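Local coordinates for copper-transporting ATPase PAA2, chloroplastic (Arabidopsis thaliana, PDB 5LBK), which moves copper across the chloroplast thylakoid membrane into the lumen, powered by ATP hydrolysis, and is represented here by its nucleotide-binding domain, at residues Lys29-His33 and Pro34-Ala38; Asn41-Ser45 and Leu46-Thr50; Lys87-Ser91 and Ser92-Lys96. All blocks are in the same frame, centred on the assembly; numbering follows the deposited sequence.

Interaction 1: Lys29-His33 and Pro34-Ala38; sequences KTATH and PIAKA
Ala31 meets the start of helix 34-45 methyl to methyl: its CB lies 3.4 Å from CB of Ala36, closer than ordinary van der Waals packing. At Thr32 the visitor is Lys37, whose NZ comes to 3.5 Å from Thr32 CA. The lysine chain, bent at chi2, chi3 and chi4, curls back over the loop instead of stretching away from the helix, and on its way CD passes Ala31 O at 3.8 Å. His33 is the N-cap of helix 34-45, and its backbone carbonyl makes the i to i+4 bond: the N-H of Lys37 donates to His33 O at 2.9 Å, 171° at the hydrogen. Ala36 CB covers the same carbonyl oxygen from 3.5 Å. With chi1 at -63° the imidazole leaves opposite its own carbonyl carbon, and the ring leads away from the helix while the backbone carbonyl does the bonding. Pro34 follows as first helical residue; it has no N-H to offer, and its phi of -53° already suits the helix. This loop-to-helix entry carries the His-Pro pair that marks the nucleotide-binding domain of P1B-type ATPases, in whose relatives the histidine serves ATP binding.

Interaction 2: Asn41-Ser45 and Leu46-Thr50; sequences NEAES and LNLKT
The carboxylate of Glu42 meets Leu46 through one oxygen: OE2 lies 3.4 Å from Leu46 CD1, and the isobutyl group sits on one side of the carboxylate plane, beyond OE2. The two side chains cross obliquely, and the aliphatic part joins in, Glu42 CG reaching 4.1 Å from the same methyl. Glu42 is set for this by CG lying opposite the backbone N (chi1 178°), followed by a bend at chi2. The other flat group, the amide of Asn47, has Ser45 O over one face; Glu44 O lies on that same side, 3.6 Å from Asn47 ND2 and well out of the amide plane. Were Glu42 replaced by an alanine, the side of Leu46 CD1 that faces OE2 and CG would probably lose its cover and the isobutyl group would be less restrained in rotation, while Leu21 and the backbone bond from Leu46 N to Glu42 O remained. Helix 34-45 ends here in a Schellman motif, for which the evidence is the positive phi of Asn47 (65°) and two bonds back: Leu48 N to Ala43 O at 2.8 Å, and Asn47 N to Glu44 O at 2.9 Å, the latter donor standing well above the carbonyl plane. The apolar contact that accompanies such a reversal is present as Ala43 CB against Leu48 CB at 4.2 Å. Helix 17-27 continues this apolar patch, with Leu21 touching Leu46 and Leu48, and Ala25 touching Ala43 and Thr50. Thr50 CG2 approaches Ala43 CB to 4.4 Å, while its OG1 is probably hydrogen-bonded to Lys29 NZ.

Interaction 3: Lys87-Ser91 and Ser92-Lys96; sequences KKNDS and SDMVK
Met94 reaches back from the first turn of helix 91-102 to Asn89, its CE resting 3.7 Å from Asn89 CB. Three torsions bring the methyl there: CG is opposite the backbone N (chi1 -157°), chi2 bends the chain, and chi3 at 27° turns CE away from a staggered position. Asn89 presents its CB to this methyl, since its amide is engaged with strand 127-134, OD1 accepting from Ile128 N. Asp90, the N-cap residue, keeps its carboxylate on the side of its own N and makes no capping bond; Ser92 OG, which its chi1 of 58° places between its own N and carbonyl carbon, comes to 3.8 Å from Asp90 CB. Asp90 N is buried with no partner in the model, so at this N-cap only the carbonyl bonds to the helix: Asp90 O accepts from Met94 N at 3.2 Å and, weakly, from Asp93 N. Ser91 O takes Val95 N at 3.1 Å, with Val95 CG2 lying 3.4 Å from that oxygen. Asp93 OD2 stands 4.3 Å from Asp90 OD1. Two like charges this near would tend to raise the proton affinity of one or both, an effect the positive end of the helix dipole probably offsets in part.

How the interactions relate
All three interactions lie at the surface, each with at most one buried residue, and all concern helix ends. Interactions 1 and 2 treat the two ends of helix 34-45, entry and exit; their centres are 13 Å apart, and Lys29 NZ to Thr50 OG1, 3.1 Å, probably joins them by a hydrogen bond. Interaction 3 is the entry to helix 91-102, on the opposite side of the chain's centre, its nearest atoms about 18 Å from interaction 1 and about 20 Å from interaction 2. The chemistry differs accordingly: a His-Pro entry with alanine packing, an apolar Schellman exit against helix 17-27, and an acidic entry tied by Asn89 to the sheet.

Interaction 1: Lys29-His33 and Pro34-Ala38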
ATOM      1  N   LYS A  29      -6.461   8.364  -1.277  1.00 54.50           N
ATOM      2  CA  LYS A  29      -6.597   9.814  -1.425  1.00 60.59           C
ATOM      3  C   LYS A  29      -7.760  10.383  -0.615  1.00 71.58           C
ATOM      4  O   LYS A  29      -7.591  11.339   0.156  1.00 70.49           O
ATOM      5  CB  LYS A  29      -6.767  10.151  -2.906  1.00 61.81           C
ATOM      6  CG  LYS A  29      -6.390  11.606  -3.297  1.00 66.92           C
ATOM      7  CD  LYS A  29      -4.898  11.889  -3.070  1.00 65.57           C
ATOM      8  CE  LYS A  29      -4.551  13.290  -3.474  1.00 75.98           C
ATOM      9  NZ  LYS A  29      -3.146  13.675  -3.078  1.00 73.20           N
ATOM     10  N   THR A  30      -8.959   9.840  -0.798  1.00 66.84           N
ATOM     11  CA  THR A  30     -10.133  10.397  -0.142  1.00 73.08           C
ATOM     12  C   THR A  30     -10.683   9.515   0.970  1.00 72.09           C
ATOM     13  O   THR A  30     -11.790   9.770   1.445  1.00 77.45           O
ATOM     14  CB  THR A  30     -11.228  10.668  -1.177  1.00 77.49           C
ATOM     15  OG1 THR A  30     -11.457   9.483  -1.950  1.00 72.51           O
ATOM     16  CG2 THR A  30     -10.829  11.851  -2.095  1.00 79.86           C
ATOM     17  N   ALA A  31      -9.958   8.494   1.412  1.00 65.87           N
ATOM     18  CA  ALA A  31     -10.417   7.755   2.578  1.00 65.34           C
ATOM     19  C   ALA A  31     -10.402   8.683   3.787  1.00 73.55           C
ATOM     20  O   ALA A  31      -9.568   9.589   3.889  1.00 72.08           O
ATOM     21  CB  ALA A  31      -9.553   6.519   2.814  1.00 57.69           C
ATOM     22  N   THR A  32     -11.380   8.503   4.672  1.00 79.77           N
ATOM     23  CA  THR A  32     -11.557   9.378   5.823  1.00 80.76           C
ATOM     24  C   THR A  32     -10.913   8.827   7.082  1.00 78.98           C
ATOM     25  O   THR A  32     -10.941   9.498   8.117  1.00 83.26           O
ATOM     26  CB  THR A  32     -13.051   9.613   6.097  1.00 88.18           C
ATOM     27  OG1 THR A  32     -13.667   8.381   6.495  1.00 85.76           O
ATOM     28  CG2 THR A  32     -13.744  10.156   4.867  1.00 91.48           C
ATOM     29  N   HIS A  33     -10.332   7.632   7.020  1.00 70.10           N
ATOM     30  CA  HIS A  33      -9.938   6.960   8.247  1.00 67.59           C
ATOM     31  C   HIS A  33      -8.547   7.414   8.665  1.00 65.90           C
ATOM     32  O   HIS A  33      -7.693   7.647   7.806  1.00 76.99           O
ATOM     33  CB  HIS A  33      -9.976   5.445   8.048  1.00 68.40           C
ATOM     34  CG  HIS A  33     -11.353   4.938   7.735  1.00 75.77           C
ATOM     35  ND1 HIS A  33     -12.054   5.340   6.616  1.00 88.18           N
ATOM     36  CD2 HIS A  33     -12.184   4.121   8.425  1.00 77.60           C
ATOM     37  CE1 HIS A  33     -13.246   4.772   6.617  1.00 92.35           C
ATOM     38  NE2 HIS A  33     -13.350   4.025   7.702  1.00 94.64           N
ATOM     39  N   PRO A  34      -8.308   7.575   9.969  1.00 69.25           N
ATOM     40  CA  PRO A  34      -7.060   8.224  10.403  1.00 68.66           C
ATOM     41  C   PRO A  34      -5.802   7.602   9.806  1.00 71.88           C
ATOM     42  O   PRO A  34      -4.839   8.315   9.498  1.00 62.15           O
ATOM     43  CB  PRO A  34      -7.116   8.066  11.929  1.00 71.52           C
ATOM     44  CG  PRO A  34      -8.558   8.033  12.255  1.00 90.30           C
ATOM     45  CD  PRO A  34      -9.221   7.323  11.102  1.00 84.90           C
ATOM     46  N   ILE A  35      -5.792   6.286   9.625  1.00 59.38           N
ATOM     47  CA  ILE A  35      -4.626   5.624   9.049  1.00 68.56           C
ATOM     48  C   ILE A  35      -4.431   6.060   7.602  1.00 62.26           C
ATOM     49  O   ILE A  35      -3.325   6.416   7.182  1.00 53.70           O
ATOM     50  CB  ILE A  35      -4.780   4.097   9.158  1.00 66.60           C
ATOM     51  CG1 ILE A  35      -4.694   3.670  10.627  1.00 76.02           C
ATOM     52  CG2 ILE A  35      -3.722   3.404   8.323  1.00 64.27           C
ATOM     53  CD1 ILE A  35      -4.970   2.193  10.869  1.00 77.37           C
ATOM     54  N   ALA A  36      -5.503   6.023   6.816  1.00 59.34           N
ATOM     55  CA  ALA A  36      -5.407   6.436   5.424  1.00 53.47           C
ATOM     56  C   ALA A  36      -4.976   7.888   5.324  1.00 62.62           C
ATOM     57  O   ALA A  36      -4.142   8.245   4.479  1.00 59.19           O
ATOM     58  CB  ALA A  36      -6.758   6.226   4.741  1.00 57.52           C
ATOM     59  N   LYS A  37      -5.522   8.734   6.203  1.00 58.89           N
ATOM     60  CA  LYS A  37      -5.119  10.132   6.265  1.00 61.72           C
ATOM     61  C   LYS A  37      -3.624  10.260   6.514  1.00 59.59           C
ATOM     62  O   LYS A  37      -2.973  11.159   5.971  1.00 59.93           O
ATOM     63  CB  LYS A  37      -5.884  10.854   7.372  1.00 67.20           C
ATOM     64  CG  LYS A  37      -7.324  11.232   7.037  1.00 81.82           C
ATOM     65  CD  LYS A  37      -7.397  12.082   5.778  1.00 80.53           C
ATOM     66  CE  LYS A  37      -8.503  13.097   5.841  1.00 84.19           C
ATOM     67  NZ  LYS A  37      -9.822  12.459   6.096  1.00 88.55           N
ATOM     68  N   ALA A  38      -3.063   9.369   7.331  1.00 57.61           N
ATOM     69  CA  ALA A  38      -1.640   9.462   7.648  1.00 61.86           C
ATOM     70  C   ALA A  38      -0.789   9.118   6.437  1.00 54.80           C
ATOM     71  O   ALA A  38       0.215   9.787   6.175  1.00 51.85           O
ATOM     72  CB  ALA A  38      -1.292   8.546   8.819  1.00 60.51           C
TER

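Interaction 2: Asn41-Ser45 and Leu46-Thr50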
ATOM      1  N   ASN A  41      -1.066  12.145   4.323  1.00 57.02           N
ATOM      2  CA  ASN A  41      -0.322  13.267   4.919  1.00 60.03           C
ATOM      3  C   ASN A  41       1.177  13.092   4.758  1.00 57.47           C
ATOM      4  O   ASN A  41       1.910  14.079   4.640  1.00 59.34           O
ATOM      5  CB  ASN A  41      -0.631  13.416   6.418  1.00 63.34           C
ATOM      6  CG  ASN A  41      -2.055  13.871   6.693  1.00 77.50           C
ATOM      7  OD1 ASN A  41      -2.688  14.497   5.851  1.00 68.75           O
ATOM      8  ND2 ASN A  41      -2.567  13.540   7.879  1.00 81.16           N
ATOM      9  N   GLU A  42       1.656  11.843   4.783  1.00 56.13           N
ATOM     10  CA  GLU A  42       3.085  11.595   4.638  1.00 51.33           C
ATOM     11  C   GLU A  42       3.545  11.833   3.208  1.00 49.72           C
ATOM     12  O   GLU A  42       4.587  12.452   2.979  1.00 50.40           O
ATOM     13  CB  GLU A  42       3.406  10.168   5.083  1.00 49.00           C
ATOM     14  CG  GLU A  42       4.866   9.757   4.932  1.00 54.62           C
ATOM     15  CD  GLU A  42       5.781  10.322   5.999  1.00 68.24           C
ATOM     16  OE1 GLU A  42       5.292  10.778   7.055  1.00 58.62           O
ATOM     17  OE2 GLU A  42       7.006  10.285   5.777  1.00 83.58           O
ATOM     18  N   ALA A  43       2.776  11.375   2.228  1.00 47.93           N
ATOM     19  CA  ALA A  43       3.086  11.705   0.849  1.00 46.98           C
ATOM     20  C   ALA A  43       3.055  13.213   0.650  1.00 50.68           C
ATOM     21  O   ALA A  43       3.880  13.767  -0.084  1.00 54.89           O
ATOM     22  CB  ALA A  43       2.089  11.018  -0.081  1.00 52.42           C
ATOM     23  N   GLU A  44       2.128  13.877   1.335  1.00 54.06           N
ATOM     24  CA  GLU A  44       2.005  15.328   1.260  1.00 58.10           C
ATOM     25  C   GLU A  44       3.195  15.996   1.951  1.00 61.85           C
ATOM     26  O   GLU A  44       3.837  16.877   1.381  1.00 61.78           O
ATOM     27  CB  GLU A  44       0.698  15.787   1.909  1.00 61.58           C
ATOM     28  CG  GLU A  44       0.655  17.273   2.227  1.00 73.50           C
ATOM     29  CD  GLU A  44      -0.551  17.655   3.061  1.00 80.96           C
ATOM     30  OE1 GLU A  44      -1.686  17.324   2.655  1.00 84.93           O
ATOM     31  OE2 GLU A  44      -0.366  18.285   4.124  1.00 86.35           O
ATOM     32  N   SER A  45       3.485  15.567   3.177  1.00 60.20           N
ATOM     33  CA  SER A  45       4.605  16.118   3.935  1.00 62.21           C
ATOM     34  C   SER A  45       5.918  16.012   3.162  1.00 64.59           C
ATOM     35  O   SER A  45       6.769  16.902   3.258  1.00 62.69           O
ATOM     36  CB  SER A  45       4.740  15.413   5.289  1.00 81.06           C
ATOM     37  OG  SER A  45       3.803  15.892   6.238  1.00 91.67           O
ATOM     38  N   LEU A  46       6.102  14.932   2.396  1.00 66.35           N
ATOM     39  CA  LEU A  46       7.330  14.684   1.639  1.00 68.92           C
ATOM     40  C   LEU A  46       7.288  15.278   0.243  1.00 72.50           C
ATOM     41  O   LEU A  46       8.237  15.084  -0.525  1.00 74.87           O
ATOM     42  CB  LEU A  46       7.601  13.172   1.526  1.00 65.50           C
ATOM     43  CG  LEU A  46       7.762  12.391   2.833  1.00 62.21           C
ATOM     44  CD1 LEU A  46       8.001  10.908   2.554  1.00 59.54           C
ATOM     45  CD2 LEU A  46       8.897  12.928   3.690  1.00 64.99           C
ATOM     46  N   ASN A  47       6.211  15.986  -0.104  1.00 73.23           N
ATOM     47  CA  ASN A  47       6.103  16.659  -1.393  1.00 77.20           C
ATOM     48  C   ASN A  47       6.076  15.651  -2.542  1.00 75.95           C
ATOM     49  O   ASN A  47       6.666  15.863  -3.600  1.00 79.40           O
ATOM     50  CB  ASN A  47       7.242  17.671  -1.576  1.00 82.65           C
ATOM     51  CG  ASN A  47       7.350  18.666  -0.412  1.00 86.44           C
ATOM     52  OD1 ASN A  47       8.455  18.967   0.063  1.00 86.61           O
ATOM     53  ND2 ASN A  47       6.206  19.181   0.047  1.00 83.45           N
ATOM     54  N   LEU A  48       5.367  14.540  -2.336  1.00 71.18           N
ATOM     55  CA  LEU A  48       5.217  13.528  -3.370  1.00 69.88           C
ATOM     56  C   LEU A  48       3.943  13.790  -4.171  1.00 71.44           C
ATOM     57  O   LEU A  48       2.861  13.950  -3.596  1.00 85.36           O
ATOM     58  CB  LEU A  48       5.159  12.126  -2.756  1.00 64.95           C
ATOM     59  CG  LEU A  48       6.391  11.646  -1.976  1.00 64.50           C
ATOM     60  CD1 LEU A  48       6.119  10.259  -1.358  1.00 65.30           C
ATOM     61  CD2 LEU A  48       7.604  11.596  -2.871  1.00 68.04           C
ATOM     62  N   LYS A  49       4.063  13.784  -5.496  1.00 72.99           N
ATOM     63  CA  LYS A  49       2.915  13.963  -6.374  1.00 73.93           C
ATOM     64  C   LYS A  49       2.258  12.609  -6.589  1.00 69.79           C
ATOM     65  O   LYS A  49       2.889  11.689  -7.120  1.00 69.11           O
ATOM     66  CB  LYS A  49       3.330  14.559  -7.715  1.00 79.05           C
ATOM     67  CG  LYS A  49       2.169  14.892  -8.636  1.00 82.42           C
ATOM     68  CD  LYS A  49       1.398  16.125  -8.158  1.00 85.62           C
ATOM     69  CE  LYS A  49       2.241  17.400  -8.279  1.00 88.50           C
ATOM     70  NZ  LYS A  49       1.437  18.623  -8.008  1.00102.53           N
ATOM     71  N   THR A  50       0.990  12.491  -6.195  1.00 67.59           N
ATOM     72  CA  THR A  50       0.347  11.200  -6.337  1.00 64.17           C
ATOM     73  C   THR A  50      -0.236  11.063  -7.747  1.00 71.51           C
ATOM     74  O   THR A  50      -0.787  12.025  -8.284  1.00 69.36           O
ATOM     75  CB  THR A  50      -0.764  11.027  -5.286  1.00 64.89           C
ATOM     76  OG1 THR A  50      -1.699  12.108  -5.395  1.00 74.02           O
ATOM     77  CG2 THR A  50      -0.181  11.029  -3.874  1.00 65.29           C
TER

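Interaction 3: Lys87-Ser91 and Ser92-Lys96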
ATOM      1  N   LYS A  87      -1.244 -13.120  -9.332  1.00 34.67           N
ATOM      2  CA  LYS A  87       0.186 -13.257  -9.088  1.00 34.43           C
ATOM      3  C   LYS A  87       0.430 -13.240  -7.587  1.00 31.80           C
ATOM      4  O   LYS A  87       0.022 -12.292  -6.915  1.00 30.00           O
ATOM      5  CB  LYS A  87       0.941 -12.114  -9.759  1.00 35.97           C
ATOM      6  CG  LYS A  87       2.454 -12.104  -9.517  1.00 44.74           C
ATOM      7  CD  LYS A  87       3.152 -13.192 -10.300  1.00 54.04           C
ATOM      8  CE  LYS A  87       4.637 -13.182 -10.047  1.00 60.60           C
ATOM      9  NZ  LYS A  87       5.280 -14.228 -10.876  1.00 71.24           N
ATOM     10  N   LYS A  88       1.136 -14.261  -7.068  1.00 32.06           N
ATOM     11  CA  LYS A  88       1.440 -14.399  -5.648  1.00 31.15           C
ATOM     12  C   LYS A  88       2.940 -14.238  -5.436  1.00 35.64           C
ATOM     13  O   LYS A  88       3.742 -14.608  -6.296  1.00 36.92           O
ATOM     14  CB  LYS A  88       1.007 -15.779  -5.094  1.00 37.46           C
ATOM     15  CG  LYS A  88      -0.408 -16.203  -5.425  1.00 45.32           C
ATOM     16  CD  LYS A  88      -1.461 -15.315  -4.788  1.00 29.85           C
ATOM     17  CE  LYS A  88      -2.817 -15.701  -5.264  1.00 36.66           C
ATOM     18  NZ  LYS A  88      -3.822 -14.668  -4.880  1.00 28.50           N
ATOM     19  N   ASN A  89       3.320 -13.722  -4.278  1.00 28.71           N
ATOM     20  CA  ASN A  89       4.727 -13.539  -3.979  1.00 29.31           C
ATOM     21  C   ASN A  89       5.427 -14.818  -3.520  1.00 33.57           C
ATOM     22  O   ASN A  89       4.856 -15.648  -2.813  1.00 38.66           O
ATOM     23  CB  ASN A  89       4.898 -12.454  -2.913  1.00 28.51           C
ATOM     24  CG  ASN A  89       4.348 -11.112  -3.355  1.00 42.98           C
ATOM     25  OD1 ASN A  89       3.134 -10.929  -3.459  1.00 37.65           O
ATOM     26  ND2 ASN A  89       5.239 -10.164  -3.618  1.00 33.99           N
ATOM     27  N   ASP A  90       6.683 -14.940  -3.932  1.00 35.42           N
ATOM     28  CA  ASP A  90       7.543 -16.017  -3.573  1.00 39.57           C
ATOM     29  C   ASP A  90       7.539 -16.074  -2.059  1.00 35.06           C
ATOM     30  O   ASP A  90       7.472 -15.067  -1.382  1.00 33.58           O
ATOM     31  CB  ASP A  90       9.012 -15.738  -3.898  1.00 50.53           C
ATOM     32  CG  ASP A  90       9.287 -15.524  -5.331  1.00 77.88           C
ATOM     33  OD1 ASP A  90       8.433 -15.033  -6.068  1.00 88.58           O
ATOM     34  OD2 ASP A  90      10.410 -15.843  -5.744  1.00 86.80           O
ATOM     35  N   SER A  91       7.680 -17.281  -1.530  1.00 35.24           N
ATOM     36  CA  SER A  91       7.731 -17.466  -0.090  1.00 34.72           C
ATOM     37  C   SER A  91       8.921 -16.717   0.516  1.00 32.89           C
ATOM     38  O   SER A  91       8.838 -16.236   1.646  1.00 36.91           O
ATOM     39  CB  SER A  91       7.821 -18.953   0.256  1.00 48.66           C
ATOM     40  OG  SER A  91       7.544 -19.176   1.628  1.00 58.51           O
ATOM     41  N   SER A  92      10.030 -16.620  -0.220  1.00 34.89           N
ATOM     42  CA  SER A  92      11.209 -15.932   0.314  1.00 31.96           C
ATOM     43  C   SER A  92      10.951 -14.436   0.426  1.00 30.43           C
ATOM     44  O   SER A  92      11.466 -13.777   1.334  1.00 32.48           O
ATOM     45  CB  SER A  92      12.438 -16.195  -0.557  1.00 42.05           C
ATOM     46  OG  SER A  92      12.212 -15.787  -1.887  1.00 46.42           O
ATOM     47  N   ASP A  93      10.191 -13.874  -0.518  1.00 30.55           N
ATOM     48  CA  ASP A  93       9.867 -12.445  -0.436  1.00 37.69           C
ATOM     49  C   ASP A  93       8.981 -12.163   0.771  1.00 31.21           C
ATOM     50  O   ASP A  93       9.109 -11.118   1.419  1.00 28.86           O
ATOM     51  CB  ASP A  93       9.183 -11.976  -1.729  1.00 40.45           C
ATOM     52  CG  ASP A  93      10.172 -11.668  -2.862  1.00 49.91           C
ATOM     53  OD1 ASP A  93      11.393 -11.587  -2.624  1.00 41.57           O
ATOM     54  OD2 ASP A  93       9.710 -11.467  -4.011  1.00 48.74           O
ATOM     55  N   MET A  94       8.049 -13.061   1.079  1.00 36.28           N
ATOM     56  CA  MET A  94       7.196 -12.854   2.246  1.00 30.21           C
ATOM     57  C   MET A  94       8.011 -12.903   3.533  1.00 29.60           C
ATOM     58  O   MET A  94       7.724 -12.173   4.487  1.00 29.68           O
ATOM     59  CB  MET A  94       6.094 -13.911   2.263  1.00 34.26           C
ATOM     60  CG  MET A  94       4.854 -13.580   3.036  1.00 68.03           C
ATOM     61  SD  MET A  94       4.021 -12.087   2.474  1.00 58.17           S
ATOM     62  CE  MET A  94       4.459 -11.952   0.765  1.00 34.05           C
ATOM     63  N   VAL A  95       8.971 -13.821   3.620  1.00 29.71           N
ATOM     64  CA  VAL A  95       9.812 -13.891   4.812  1.00 29.95           C
ATOM     65  C   VAL A  95      10.632 -12.608   4.939  1.00 28.98           C
ATOM     66  O   VAL A  95      10.731 -12.019   6.015  1.00 29.20           O
ATOM     67  CB  VAL A  95      10.724 -15.130   4.753  1.00 31.24           C
ATOM     68  CG1 VAL A  95      11.770 -15.048   5.841  1.00 32.12           C
ATOM     69  CG2 VAL A  95       9.886 -16.423   4.863  1.00 33.17           C
ATOM     70  N   LYS A  96      11.226 -12.169   3.829  1.00 28.58           N
ATOM     71  CA  LYS A  96      12.030 -10.948   3.856  1.00 28.60           C
ATOM     72  C   LYS A  96      11.190  -9.765   4.330  1.00 28.34           C
ATOM     73  O   LYS A  96      11.573  -9.019   5.239  1.00 28.86           O
ATOM     74  CB  LYS A  96      12.586 -10.669   2.454  1.00 29.98           C
ATOM     75  CG  LYS A  96      13.689 -11.663   2.002  1.00 42.33           C
ATOM     76  CD  LYS A  96      14.959 -11.499   2.806  1.00 46.72           C
ATOM     77  CE  LYS A  96      16.048 -12.473   2.338  1.00 61.05           C
ATOM     78  NZ  LYS A  96      17.348 -12.212   3.029  1.00 54.83           N
TER